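Local atomic coordinates of transcriptional regulator (Aquifex aeolicus, PDB entry 2EH3), a protein that probably binds DNA and regulates transcription as a member of the TetR/AcrR family, and also binds magnesium ions. Residues K60-F65 against K116-K121; T23-I28 against A38-F43. All coordinates share one frame; numbering follows the deposited sequence.

Contact 1: K60-F65 against K116-K121; sequences KIISLF and KRRFEK
Arg118 reaches across to Ile62 and Phe65 with two different parts of its side chain. Its CB sits over the centre of the Phe65 ring, 3.9 Å from the ring centroid and 13° off the normal, a CH-pi contact. Its extended chain then carries the guanidinium on to Ile62, whose CG2 lies 3.5 Å above the guanidinium plane, offset toward the rim; the Ile62 methyl CD1 comes to 3.6 Å from Arg118 NH2. Phe65 has CG anti to its carbonyl carbon (chi1 -82°), which aims the ring at the neighbouring helix, where its CE1 approaches Phe119 CA at 3.7 Å and its CZ meets Phe119 CB at 4.0 Å. The two helical segments run almost parallel, 4° between their directions and 10.8 Å between their axes. One turn back, Asp114 takes Arg118 NE in a salt bridge and steadies the guanidinium, while Ile138 of helix 131-152 packs on Phe119. No hydrogen bond joins segments 60-65 and 116-121: they meet through apolar and CH-pi contacts, and the arginine contributes its carbon chain and a guanidinium face, its charge probably balanced at least in part by Asp114 of its own helix.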
# COMPACT_ATOMS: atom_id res chain seq x y z
N LYS A 60 14.57 5.94 13.91
CA LYS A 60 13.87 5.47 15.11
C LYS A 60 13.58 3.99 14.93
O LYS A 60 13.55 3.23 15.91
CB LYS A 60 12.54 6.23 15.31
CG LYS A 60 12.75 7.66 15.76
CD LYS A 60 11.45 8.46 15.80
CE LYS A 60 11.77 9.93 16.08
NZ LYS A 60 10.65 10.86 15.80
N ILE A 61 13.36 3.57 13.68
CA ILE A 61 13.08 2.17 13.39
C ILE A 61 14.35 1.35 13.57
O ILE A 61 14.32 0.26 14.16
CB ILE A 61 12.53 1.99 11.96
CG1 ILE A 61 11.19 2.72 11.84
CG2 ILE A 61 12.34 0.51 11.64
CD1 ILE A 61 10.13 2.24 12.81
N ILE A 62 15.46 1.86 13.07
CA ILE A 62 16.74 1.17 13.25
C ILE A 62 16.99 1.01 14.76
O ILE A 62 17.36 -0.07 15.21
CB ILE A 62 17.88 1.96 12.59
CG1 ILE A 62 17.67 1.94 11.08
CG2 ILE A 62 19.26 1.37 12.98
CD1 ILE A 62 18.73 2.71 10.30
N SER A 63 16.79 2.09 15.52
CA SER A 63 16.98 2.03 16.98
C SER A 63 16.08 0.98 17.62
O SER A 63 16.51 0.25 18.51
CB SER A 63 16.67 3.39 17.61
OG SER A 63 17.67 4.32 17.25
N LEU A 64 14.83 0.93 17.18
CA LEU A 64 13.88 -0.04 17.70
C LEU A 64 14.44 -1.46 17.56
O LEU A 64 14.41 -2.25 18.51
CB LEU A 64 12.54 0.08 16.96
CG LEU A 64 11.45 -0.93 17.32
CD1 LEU A 64 10.12 -0.21 17.46
CD2 LEU A 64 11.35 -1.99 16.25
N PHE A 65 14.94 -1.79 16.37
CA PHE A 65 15.48 -3.12 16.16
C PHE A 65 16.71 -3.35 17.02
O PHE A 65 16.84 -4.40 17.63
CB PHE A 65 15.87 -3.33 14.69
CG PHE A 65 14.72 -3.69 13.81
CD1 PHE A 65 14.09 -4.92 13.94
CD2 PHE A 65 14.26 -2.79 12.85
CE1 PHE A 65 13.01 -5.25 13.13
CE2 PHE A 65 13.18 -3.12 12.04
CZ PHE A 65 12.56 -4.36 12.18
N LYS A 116 12.68 -4.69 6.22
CA LYS A 116 12.48 -6.11 5.98
C LYS A 116 13.76 -6.90 6.26
O LYS A 116 13.71 -7.96 6.89
CB LYS A 116 12.03 -6.36 4.54
CG LYS A 116 11.44 -7.75 4.34
CD LYS A 116 10.69 -7.82 3.03
CE LYS A 116 11.53 -8.43 1.92
NZ LYS A 116 11.68 -9.89 2.11
N ARG A 117 14.90 -6.38 5.79
CA ARG A 117 16.18 -7.05 6.02
C ARG A 117 16.46 -7.17 7.51
O ARG A 117 16.88 -8.23 7.98
CB ARG A 117 17.34 -6.31 5.35
CG ARG A 117 17.42 -6.46 3.83
CD ARG A 117 18.79 -5.98 3.30
NE ARG A 117 19.07 -4.57 3.61
CZ ARG A 117 18.62 -3.54 2.89
NH1 ARG A 117 17.88 -3.75 1.82
NH2 ARG A 117 18.92 -2.30 3.25
N ARG A 118 16.21 -6.10 8.26
CA ARG A 118 16.46 -6.15 9.70
C ARG A 118 15.52 -7.10 10.42
O ARG A 118 15.93 -7.82 11.35
CB ARG A 118 16.33 -4.75 10.30
CG ARG A 118 17.41 -3.85 9.81
CD ARG A 118 17.22 -2.45 10.35
NE ARG A 118 18.24 -1.54 9.82
CZ ARG A 118 19.43 -1.38 10.39
NH1 ARG A 118 19.74 -2.06 11.49
NH2 ARG A 118 20.30 -0.53 9.86
N PHE A 119 14.26 -7.11 10.02
CA PHE A 119 13.31 -7.99 10.63
C PHE A 119 13.70 -9.44 10.32
O PHE A 119 13.63 -10.33 11.19
CB PHE A 119 11.91 -7.65 10.09
CG PHE A 119 10.82 -8.42 10.75
CD1 PHE A 119 10.85 -8.71 12.11
CD2 PHE A 119 9.72 -8.83 9.99
CE1 PHE A 119 9.80 -9.41 12.72
CE2 PHE A 119 8.68 -9.52 10.58
CZ PHE A 119 8.71 -9.81 11.94
N GLU A 120 14.10 -9.68 9.08
CA GLU A 120 14.52 -11.04 8.71
C GLU A 120 15.67 -11.51 9.55
O GLU A 120 15.64 -12.66 10.04
CB GLU A 120 14.96 -11.11 7.24
CG GLU A 120 13.80 -11.28 6.35
CD GLU A 120 14.17 -11.78 4.99
OE1 GLU A 120 13.22 -11.84 4.20
OE2 GLU A 120 15.36 -12.11 4.70
N LYS A 121 16.67 -10.65 9.72
CA LYS A 121 17.86 -10.99 10.52
C LYS A 121 17.44 -11.37 11.93
O LYS A 121 17.94 -12.32 12.50
CB LYS A 121 18.84 -9.81 10.57
CG LYS A 121 19.53 -9.55 9.22
CD LYS A 121 20.65 -8.51 9.31
CE LYS A 121 20.99 -7.94 7.91
NZ LYS A 121 21.18 -8.98 6.86

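Contact 2: T23-I28 against A38-F43; sequences TSVEEI and AFYFHF
Val25, in the first turn of helix 25-32, faces Phe39 on helix 36-42 with 8.1 Å between their CA atoms, the nearest such pair of the two segments. The valine methyl CG1 lies over one face of the Phe39 ring, 4.0 Å from the centroid and 14° off the normal, a CH-pi contact displaced a little toward the rim. CG2 joins it near the far end of the ring, 4.0 Å from Phe39 CE2. Phe39 holds CG anti to its backbone N (chi1 177°), which sends the ring across to the valine; Phe43 CD2 covers the opposite face. Tyr40 reaches the valine obliquely, its OH 3.8 Å from Val25 CG1, while Phe39 CD2 sits over the centre of the tyrosine ring. With an alanine here in place of Phe39, Val25 CG1 would probably lose its aromatic face and the Tyr40 ring the carbon that rests on it. Behind Val25, Ser24 and Glu27 form a capping box: Glu27 N gives to Ser24 OG at 3.1 Å, and Ser24 N gives to Glu27 OE1 at 3.0 Å, meeting the carboxylate from above its plane. That same OE1 has a salt bridge with Lys18 on helix 3-18, tying the cap to the preceding helix, and Leu49 of helix 46-67 packs against both Ile28 and Phe39. Two short helices joined by a tight turn and packed through such an apolar interface make up the predicted helix-turn-helix, the DNA-binding element of the TetR family's N-terminal three-helix domain.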
# COMPACT_ATOMS: atom_id res chain seq x y z
N THR A 23 2.89 22.09 -0.78
CA THR A 23 3.44 22.92 0.30
C THR A 23 4.73 23.53 -0.17
O THR A 23 5.59 22.84 -0.69
CB THR A 23 3.69 22.08 1.56
OG1 THR A 23 2.43 21.57 2.01
CG2 THR A 23 4.30 22.93 2.67
N SER A 24 4.87 24.85 0.00
CA SER A 24 6.08 25.54 -0.45
C SER A 24 7.01 25.90 0.71
O SER A 24 6.59 25.90 1.87
CB SER A 24 5.68 26.83 -1.19
OG SER A 24 5.14 27.76 -0.26
N VAL A 25 8.27 26.20 0.39
CA VAL A 25 9.22 26.60 1.41
C VAL A 25 8.69 27.90 2.01
O VAL A 25 8.79 28.12 3.22
CB VAL A 25 10.61 26.81 0.78
CG1 VAL A 25 11.54 27.52 1.76
CG2 VAL A 25 11.16 25.45 0.37
N GLU A 26 8.09 28.75 1.19
CA GLU A 26 7.55 29.99 1.73
C GLU A 26 6.49 29.74 2.82
O GLU A 26 6.49 30.41 3.85
CB GLU A 26 6.96 30.86 0.63
CG GLU A 26 6.38 32.15 1.19
CD GLU A 26 7.33 32.85 2.15
OE1 GLU A 26 8.44 33.26 1.70
OE2 GLU A 26 6.99 32.99 3.35
N GLU A 27 5.57 28.80 2.60
CA GLU A 27 4.54 28.51 3.59
C GLU A 27 5.14 27.93 4.88
O GLU A 27 4.68 28.22 5.99
CB GLU A 27 3.50 27.54 3.02
CG GLU A 27 2.74 28.10 1.84
CD GLU A 27 1.83 27.09 1.17
OE1 GLU A 27 2.22 25.92 1.03
OE2 GLU A 27 0.72 27.49 0.75
N ILE A 28 6.16 27.10 4.72
CA ILE A 28 6.83 26.50 5.86
C ILE A 28 7.50 27.56 6.73
O ILE A 28 7.29 27.59 7.96
CB ILE A 28 7.89 25.49 5.39
CG1 ILE A 28 7.18 24.25 4.81
CG2 ILE A 28 8.81 25.05 6.56
CD1 ILE A 28 8.13 23.35 4.00
N ALA A 38 17.22 31.15 7.20
CA ALA A 38 17.29 30.20 8.30
C ALA A 38 17.00 28.81 7.75
O ALA A 38 17.61 27.82 8.14
CB ALA A 38 16.26 30.57 9.36
N PHE A 39 16.04 28.74 6.83
CA PHE A 39 15.70 27.46 6.25
C PHE A 39 16.85 26.91 5.42
O PHE A 39 17.24 25.76 5.60
CB PHE A 39 14.45 27.61 5.38
CG PHE A 39 14.05 26.34 4.67
CD1 PHE A 39 13.13 25.47 5.25
CD2 PHE A 39 14.65 25.99 3.45
CE1 PHE A 39 12.80 24.26 4.60
CE2 PHE A 39 14.33 24.79 2.80
CZ PHE A 39 13.40 23.93 3.39
N TYR A 40 17.39 27.73 4.53
CA TYR A 40 18.47 27.27 3.68
C TYR A 40 19.78 27.00 4.39
O TYR A 40 20.66 26.30 3.84
CB TYR A 40 18.62 28.23 2.51
CG TYR A 40 17.45 28.04 1.55
CD1 TYR A 40 17.26 26.83 0.88
CD2 TYR A 40 16.51 29.05 1.36
CE1 TYR A 40 16.16 26.63 0.04
CE2 TYR A 40 15.40 28.86 0.52
CZ TYR A 40 15.24 27.64 -0.13
OH TYR A 40 14.14 27.43 -0.95
N PHE A 41 19.93 27.52 5.60
CA PHE A 41 21.13 27.24 6.38
C PHE A 41 21.09 25.75 6.76
O PHE A 41 22.12 25.08 6.75
CB PHE A 41 21.18 28.10 7.65
CG PHE A 41 22.32 27.75 8.58
CD1 PHE A 41 23.61 28.24 8.35
CD2 PHE A 41 22.10 26.94 9.68
CE1 PHE A 41 24.65 27.94 9.23
CE2 PHE A 41 23.12 26.63 10.57
CZ PHE A 41 24.41 27.13 10.34
N HIS A 42 19.89 25.25 7.06
CA HIS A 42 19.71 23.84 7.45
C HIS A 42 19.36 22.86 6.34
O HIS A 42 19.66 21.67 6.46
CB HIS A 42 18.64 23.72 8.53
CG HIS A 42 19.00 24.42 9.81
ND1 HIS A 42 19.98 23.95 10.66
CD2 HIS A 42 18.53 25.56 10.36
CE1 HIS A 42 20.09 24.78 11.68
NE2 HIS A 42 19.23 25.77 11.52
N PHE A 43 18.72 23.35 5.28
CA PHE A 43 18.29 22.49 4.16
C PHE A 43 18.57 23.17 2.83
O PHE A 43 18.14 24.29 2.61
CB PHE A 43 16.78 22.20 4.28
CG PHE A 43 16.40 21.51 5.57
CD1 PHE A 43 16.64 20.13 5.73
CD2 PHE A 43 15.82 22.21 6.63
CE1 PHE A 43 16.31 19.48 6.93
CE2 PHE A 43 15.49 21.57 7.84
CZ PHE A 43 15.74 20.20 7.99

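How the contacts relate
Contact 1 and contact 2 lie on opposite sides of the chain's centre, with their centres about 31 Å apart and no touch between them. Both are partly buried and neither has a hydrogen bond across it; in each, an aliphatic carbon lies over a phenylalanine face. The difference is in what surrounds that core: contact 1 adds a guanidinium laid on an isoleucine, between nearly parallel segments of two long helices, whereas contact 2 adds a tyrosine, between short helices of the predicted DNA-binding motif. Helix 46-67 links the two regions, since Leu49 near its start packs on contact 2 and residues 60-65 near its end form one side of contact 1.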